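Local coordinates for protein acyltransferase (Streptococcus pneumoniae, PDB 5UG1) that probably transfers acetyl groups to hydroxyls of cell-wall peptidoglycan, as the C-terminal catalytic domain of O-acetyltransferase A, at residues Met87-Pro92 with Pro120-Ala125; Asn65-Tyr70 with Lys99-Ile104. All blocks are in the same frame, centred on the assembly; numbering follows the deposited sequence.

Interaction 1. Residues Met87-Pro92 with Pro120-Ala125. With NA (sodium ion), chain C.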
loop_
_atom_site.group_PDB
_atom_site.type_symbol
_atom_site.label_atom_id
_atom_site.label_comp_id
_atom_site.label_asym_id
_atom_site.label_seq_id
_atom_site.Cartn_x
_atom_site.Cartn_y
_atom_site.Cartn_z
ATOM N N MET A 87 -7.811 -5.242 -5.860
ATOM C CA MET A 87 -6.482 -4.941 -5.354
ATOM C C MET A 87 -6.353 -3.443 -5.159
ATOM O O MET A 87 -6.767 -2.665 -6.017
ATOM C CB MET A 87 -5.412 -5.446 -6.324
ATOM C CG MET A 87 -3.988 -5.302 -5.875
ATOM S SD MET A 87 -2.893 -5.828 -7.222
ATOM C CE MET A 87 -1.799 -6.857 -6.271
ATOM N N ILE A 88 -5.782 -3.043 -4.029
ATOM C CA ILE A 88 -5.500 -1.639 -3.747
ATOM C C ILE A 88 -3.990 -1.451 -3.662
ATOM O O ILE A 88 -3.309 -2.196 -2.949
ATOM C CB ILE A 88 -6.204 -1.194 -2.459
ATOM C CG1 ILE A 88 -7.705 -1.190 -2.711
ATOM C CG2 ILE A 88 -5.722 0.165 -2.003
ATOM C CD1 ILE A 88 -8.449 -0.850 -1.529
ATOM N N LEU A 89 -3.467 -0.467 -4.396
ATOM C CA LEU A 89 -2.035 -0.182 -4.413
ATOM C C LEU A 89 -1.765 1.087 -3.609
ATOM O O LEU A 89 -2.332 2.147 -3.909
ATOM C CB LEU A 89 -1.532 -0.032 -5.850
ATOM C CG LEU A 89 -1.917 -1.158 -6.815
ATOM C CD1 LEU A 89 -1.488 -0.817 -8.236
ATOM C CD2 LEU A 89 -1.330 -2.497 -6.375
ATOM N N VAL A 90 -0.893 0.987 -2.601
ATOM C CA VAL A 90 -0.519 2.133 -1.775
ATOM C C VAL A 90 0.812 2.683 -2.293
ATOM O O VAL A 90 1.853 2.017 -2.196
ATOM C CB VAL A 90 -0.431 1.757 -0.293
ATOM C CG1 VAL A 90 -0.560 3.019 0.568
ATOM C CG2 VAL A 90 -1.513 0.753 0.070
ATOM N N THR A 91 0.786 3.900 -2.842
ATOM C CA THR A 91 1.983 4.464 -3.446
ATOM C C THR A 91 3.020 4.771 -2.367
ATOM O O THR A 91 2.666 5.108 -1.232
ATOM C CB THR A 91 1.664 5.739 -4.231
ATOM O OG1 THR A 91 0.972 6.672 -3.387
ATOM C CG2 THR A 91 0.822 5.432 -5.505
ATOM N N PRO A 92 4.307 4.630 -2.682
ATOM C CA PRO A 92 5.345 4.876 -1.682
ATOM C C PRO A 92 5.734 6.346 -1.637
ATOM O O PRO A 92 5.526 7.099 -2.587
ATOM C CB PRO A 92 6.513 4.011 -2.176
ATOM C CG PRO A 92 6.336 3.992 -3.648
ATOM C CD PRO A 92 4.867 4.090 -3.934
ATOM N N PRO A 120 -9.560 -2.144 -14.123
ATOM C CA PRO A 120 -10.852 -1.934 -13.450
ATOM C C PRO A 120 -10.916 -2.521 -12.048
ATOM O O PRO A 120 -11.624 -1.975 -11.199
ATOM C CB PRO A 120 -11.859 -2.616 -14.395
ATOM C CG PRO A 120 -11.041 -3.566 -15.213
ATOM C CD PRO A 120 -9.686 -2.940 -15.356
ATOM N N TYR A 121 -10.216 -3.621 -11.777
ATOM C CA TYR A 121 -10.271 -4.254 -10.467
ATOM C C TYR A 121 -9.156 -3.780 -9.537
ATOM O O TYR A 121 -8.838 -4.477 -8.560
ATOM C CB TYR A 121 -10.233 -5.774 -10.615
ATOM C CG TYR A 121 -9.162 -6.259 -11.542
ATOM C CD1 TYR A 121 -7.878 -6.492 -11.090
ATOM C CD2 TYR A 121 -9.437 -6.484 -12.882
ATOM C CE1 TYR A 121 -6.898 -6.931 -11.951
ATOM C CE2 TYR A 121 -8.465 -6.909 -13.751
ATOM C CZ TYR A 121 -7.205 -7.148 -13.288
ATOM O OH TYR A 121 -6.242 -7.584 -14.174
ATOM N N ILE A 122 -8.572 -2.606 -9.814
ATOM C CA ILE A 122 -7.503 -2.019 -9.012
ATOM C C ILE A 122 -7.860 -0.578 -8.654
ATOM O O ILE A 122 -8.386 0.164 -9.487
ATOM C CB ILE A 122 -6.153 -2.073 -9.757
ATOM C CG1 ILE A 122 -5.741 -3.529 -10.005
ATOM C CG2 ILE A 122 -5.075 -1.304 -9.000
ATOM C CD1 ILE A 122 -4.309 -3.680 -10.447
ATOM N N THR A 123 -7.544 -0.181 -7.425
ATOM C CA THR A 123 -7.832 1.141 -6.887
ATOM C C THR A 123 -6.571 1.699 -6.238
ATOM O O THR A 123 -5.840 0.967 -5.562
ATOM C CB THR A 123 -8.976 1.070 -5.835
ATOM O OG1 THR A 123 -10.172 0.537 -6.432
ATOM C CG2 THR A 123 -9.250 2.442 -5.226
ATOM N N ILE A 124 -6.322 3.011 -6.419
ATOM C CA ILE A 124 -5.138 3.653 -5.850
ATOM C C ILE A 124 -5.444 4.124 -4.433
ATOM O O ILE A 124 -6.565 4.547 -4.130
ATOM C CB ILE A 124 -4.658 4.823 -6.733
ATOM C CG1 ILE A 124 -3.164 5.109 -6.493
ATOM C CG2 ILE A 124 -5.493 6.085 -6.479
ATOM C CD1 ILE A 124 -2.259 3.962 -6.915
ATOM N N ALA A 125 -4.447 4.012 -3.558
ATOM C CA ALA A 125 -4.416 4.668 -2.251
ATOM C C ALA A 125 -3.154 5.527 -2.250
ATOM O O ALA A 125 -2.057 5.021 -1.983
ATOM C CB ALA A 125 -4.418 3.652 -1.111
HETATM NA NA NA C . -8.941 1.038 -11.597
HETATM O O HOH W 1 -9.214 3.165 -10.585
HETATM O O HOH W 2 -9.711 1.602 -13.788
#

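Interaction 2. Residues Asn65-Tyr70 with Lys99-Ile104. With 03S (methanesulfonic acid), chain B.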
loop_
_atom_site.group_PDB
_atom_site.type_symbol
_atom_site.label_atom_id
_atom_site.label_comp_id
_atom_site.label_asym_id
_atom_site.label_seq_id
_atom_site.Cartn_x
_atom_site.Cartn_y
_atom_site.Cartn_z
ATOM N N ASN A 65 10.886 0.279 -0.115
ATOM C CA ASN A 65 12.052 -0.597 0.013
ATOM C C ASN A 65 12.437 -1.204 -1.339
ATOM O O ASN A 65 11.640 -1.779 -1.960
ATOM C CB ASN A 65 11.742 -1.739 0.968
ATOM C CG ASN A 65 11.796 -1.352 2.407
ATOM O OD1 ASN A 65 12.427 -0.389 2.788
ATOM N ND2 ASN A 65 11.127 -2.127 3.230
ATOM N N ASN A 66 13.669 -1.083 -1.762
ATOM C CA ASN A 66 14.111 -1.663 -3.014
ATOM C C ASN A 66 13.335 -1.141 -4.243
ATOM O O ASN A 66 12.768 -1.908 -4.945
ATOM C CB ASN A 66 13.962 -3.196 -2.901
ATOM C CG ASN A 66 15.123 -3.865 -2.222
ATOM O OD1 ASN A 66 15.904 -3.237 -1.535
ATOM N ND2 ASN A 66 15.249 -5.163 -2.424
ATOM N N PRO A 67 13.265 0.160 -4.484
ATOM C CA PRO A 67 12.359 0.659 -5.526
ATOM C C PRO A 67 12.868 0.441 -6.942
ATOM O O PRO A 67 12.100 0.653 -7.888
ATOM C CB PRO A 67 12.256 2.154 -5.204
ATOM C CG PRO A 67 13.667 2.485 -4.690
ATOM C CD PRO A 67 14.102 1.239 -3.917
ATOM N N GLU A 68 14.123 0.022 -7.118
ATOM C CA GLU A 68 14.749 0.087 -8.438
ATOM C C GLU A 68 13.982 -0.730 -9.476
ATOM O O GLU A 68 13.843 -0.303 -10.628
ATOM C CB GLU A 68 16.205 -0.379 -8.351
ATOM C CG GLU A 68 16.999 -0.192 -9.643
ATOM C CD GLU A 68 16.944 -1.408 -10.575
ATOM O OE1 GLU A 68 16.612 -2.528 -10.106
ATOM O OE2 GLU A 68 17.252 -1.236 -11.779
ATOM N N ASN A 69 13.470 -1.904 -9.090
ATOM C CA ASN A 69 12.784 -2.793 -10.024
ATOM C C ASN A 69 11.277 -2.548 -10.070
ATOM O O ASN A 69 10.512 -3.492 -10.313
ATOM C CB ASN A 69 13.076 -4.254 -9.678
ATOM C CG ASN A 69 12.968 -5.182 -10.892
ATOM O OD1 ASN A 69 13.160 -4.756 -12.030
ATOM N ND2 ASN A 69 12.657 -6.452 -10.648
ATOM N N TYR A 70 10.824 -1.304 -9.858
ATOM C CA TYR A 70 9.390 -1.066 -9.672
ATOM C C TYR A 70 8.582 -1.470 -10.900
ATOM O O TYR A 70 7.469 -1.996 -10.764
ATOM C CB TYR A 70 9.117 0.399 -9.331
ATOM C CG TYR A 70 9.382 1.335 -10.474
ATOM C CD1 TYR A 70 10.647 1.875 -10.664
ATOM C CD2 TYR A 70 8.373 1.681 -11.376
ATOM C CE1 TYR A 70 10.908 2.726 -11.718
ATOM C CE2 TYR A 70 8.623 2.527 -12.433
ATOM C CZ TYR A 70 9.895 3.046 -12.601
ATOM O OH TYR A 70 10.176 3.901 -13.646
ATOM N N LYS A 99 17.722 12.226 -2.032
ATOM C CA LYS A 99 18.124 10.830 -2.022
ATOM C C LYS A 99 18.351 10.349 -3.445
ATOM O O LYS A 99 17.579 10.672 -4.351
ATOM C CB LYS A 99 17.067 9.968 -1.331
ATOM C CG LYS A 99 17.348 9.715 0.133
ATOM C CD LYS A 99 18.261 8.531 0.311
ATOM C CE LYS A 99 17.836 7.683 1.499
ATOM N NZ LYS A 99 18.005 8.416 2.780
ATOM N N GLU A 100 19.423 9.574 -3.644
ATOM C CA GLU A 100 19.708 9.096 -4.991
ATOM C C GLU A 100 18.570 8.240 -5.548
ATOM O O GLU A 100 18.493 8.065 -6.766
ATOM C CB GLU A 100 21.039 8.333 -5.010
ATOM C CG GLU A 100 22.237 9.215 -4.586
ATOM C CD GLU A 100 23.604 8.624 -4.950
ATOM O OE1 GLU A 100 23.783 7.394 -4.825
ATOM O OE2 GLU A 100 24.506 9.399 -5.353
ATOM N N THR A 101 17.670 7.737 -4.695
ATOM C CA THR A 101 16.517 6.935 -5.114
ATOM C C THR A 101 15.216 7.721 -5.159
ATOM O O THR A 101 14.168 7.133 -5.459
ATOM C CB THR A 101 16.309 5.740 -4.174
ATOM O OG1 THR A 101 16.199 6.211 -2.822
ATOM C CG2 THR A 101 17.450 4.722 -4.293
ATOM N N TYR A 102 15.247 9.018 -4.838
ATOM C CA TYR A 102 14.016 9.805 -4.793
ATOM C C TYR A 102 13.280 9.749 -6.128
ATOM O O TYR A 102 12.066 9.512 -6.176
ATOM C CB TYR A 102 14.330 11.259 -4.401
ATOM C CG TYR A 102 13.118 12.159 -4.517
ATOM C CD1 TYR A 102 12.088 12.106 -3.577
ATOM C CD2 TYR A 102 12.987 13.032 -5.586
ATOM C CE1 TYR A 102 10.965 12.905 -3.705
ATOM C CE2 TYR A 102 11.882 13.844 -5.716
ATOM C CZ TYR A 102 10.876 13.779 -4.774
ATOM O OH TYR A 102 9.789 14.587 -4.924
ATOM N N ALA A 103 14.010 9.929 -7.230
ATOM C CA ALA A 103 13.373 9.976 -8.543
ATOM C C ALA A 103 12.772 8.627 -8.922
ATOM O O ALA A 103 11.770 8.577 -9.649
ATOM C CB ALA A 103 14.382 10.443 -9.589
ATOM N N ILE A 104 13.355 7.535 -8.422
ATOM C CA ILE A 104 12.818 6.197 -8.661
ATOM C C ILE A 104 11.521 5.993 -7.886
ATOM O O ILE A 104 10.531 5.477 -8.420
ATOM C CB ILE A 104 13.864 5.136 -8.276
ATOM C CG1 ILE A 104 15.184 5.413 -8.990
ATOM C CG2 ILE A 104 13.360 3.728 -8.589
ATOM C CD1 ILE A 104 16.311 4.616 -8.442
HETATM S S10 03S B . 10.361 0.403 5.895
HETATM O O11 03S B . 10.364 1.781 5.355
HETATM O O12 03S B . 9.815 -0.525 4.880
HETATM C C13 03S B . 11.915 -0.047 6.278
#

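Interaction 1. Residues Met87-Pro92 with Pro120-Ala125
Peptide groups of Met87 and Tyr121 open the contact, Met87 N giving its N-H to Tyr121 O (3.0 Å), and Met87 O in turn takes the N-H of Thr123 (3.0 Å to its N) and the CA-H of Ile122. Leu89 N to Thr123 O is a third bond of this straight kind, all three nearly along the C=O axis. Geometry changes further on: Ala125 N meets Leu89 O at 2.8 Å but is tilted 29° from the carbonyl plane, and the last bond, Thr91 N to Ala125 O, is tilted similarly and lengthens to 3.2 Å. The strand axes diverge by 27°, the twist expected of such a sheet.

Met87 and Ile122 lie side by side on one face, with Leu89 and Ile124 beyond them; Ile88, Val90, Thr123 and Ala125 occupy the other. Leu89 CD1 slants over Ile122 CG2 (3.7 Å), and Met112 of helix 102-118 adds to the cover. Ile124 has CG1 anti to its backbone N (chi1 -157°), and the bend at chi2 then brings CD1 to Thr91 CG2 at 3.7 Å, the side chains meeting at about a right angle. Thr91 OG1 is held by Asp126 and the backbone N of Asn128. On the reverse face Ile88 CG2 touches Ala125 CB (3.8 Å) beneath helix 150-171, while Thr123 OG1 is hydrogen-bonded to His86 NE2.

Ile122 O binds sodium at 2.4 Å, joined by two waters and the carbonyls of Ala116 and Thr119. Parallel register, with helix 102-118 between the strands in sequence, identifies a beta-alpha-beta crossover at the sheet edge formed by strand 122-125.

Interaction 2. Residues Asn65-Tyr70 with Lys99-Ile104
Ile104 presses its CG2 methyl against the backbone and ring of Pro67, and apolar contacts carry most of the interface. With CG1 beside the backbone N of Ile104 (chi1 -53°), CG2 lies anti to it and reaches Pro67 CB at 3.9 Å, the two side chains crossing at about a right angle. The same methyl meets Tyr70 CD1 at 3.9 Å, approaching the ring obliquely. Thr101 adds a looser touch, its CB lying 4.2 Å from Pro67 CG. The Tyr70 side chain, at the start of helix 70-80, also packs on Lys107, Ala108 and Tyr111 of helix 102-118, while Pro67 rests on Val105. Separately, Ile104 CG2 makes a van der Waals approach to the carbonyl oxygen Pro67 O at 3.4 Å.

No hydrogen bond crosses between the segments; the polar backbone is satisfied partly within each. A type I beta turn from Lys99 to Tyr102, closed by Tyr102 N to Lys99 O at 2.9 Å, leads into helix 102-118. Facing it, Pro67 O accepts a weak bond from Tyr70 N and lies in plane at the edge of the Tyr70 ring. In SGNH/GDSL hydrolases, a family this sequence fits, an asparagine in this loop helps form the oxyanion hole; Asn65, following Gly-Val, is consistent with that role.

The remaining polar contact is with the ligand. Asn65 ND2 lies 2.6 Å from O12 of the methanesulfonyl group, but the N-H points poorly (117°), so the bond is weak. Ser12 N is hydrogen-bonded to the same group. A second weak bond joins Asn65 ND2 to Val36 O, tying the amide to the loop that follows strand 29-32.

The two contacts have centres 19 Å apart, with nearest atoms about 6 Å apart and no touch, yet share one chain path. Their segments alternate: 65-70, 87-92, 99-104, 120-125. Strand 86-90 of interaction 1 is followed by helix 102-118, whose start forms interaction 2, and that helix returns to strand 122-125, closing interaction 1. The helix thus spans both, its N-terminal end meeting the surface loop 65-70; its last turn gives the carbonyl of Ala116 to the sodium site, and the turn after it that of Thr119. Interaction 1 is buried within the parallel sheet, whereas interaction 2 lies at the surface and includes the loop that carries Asn65 to the ligand pocket.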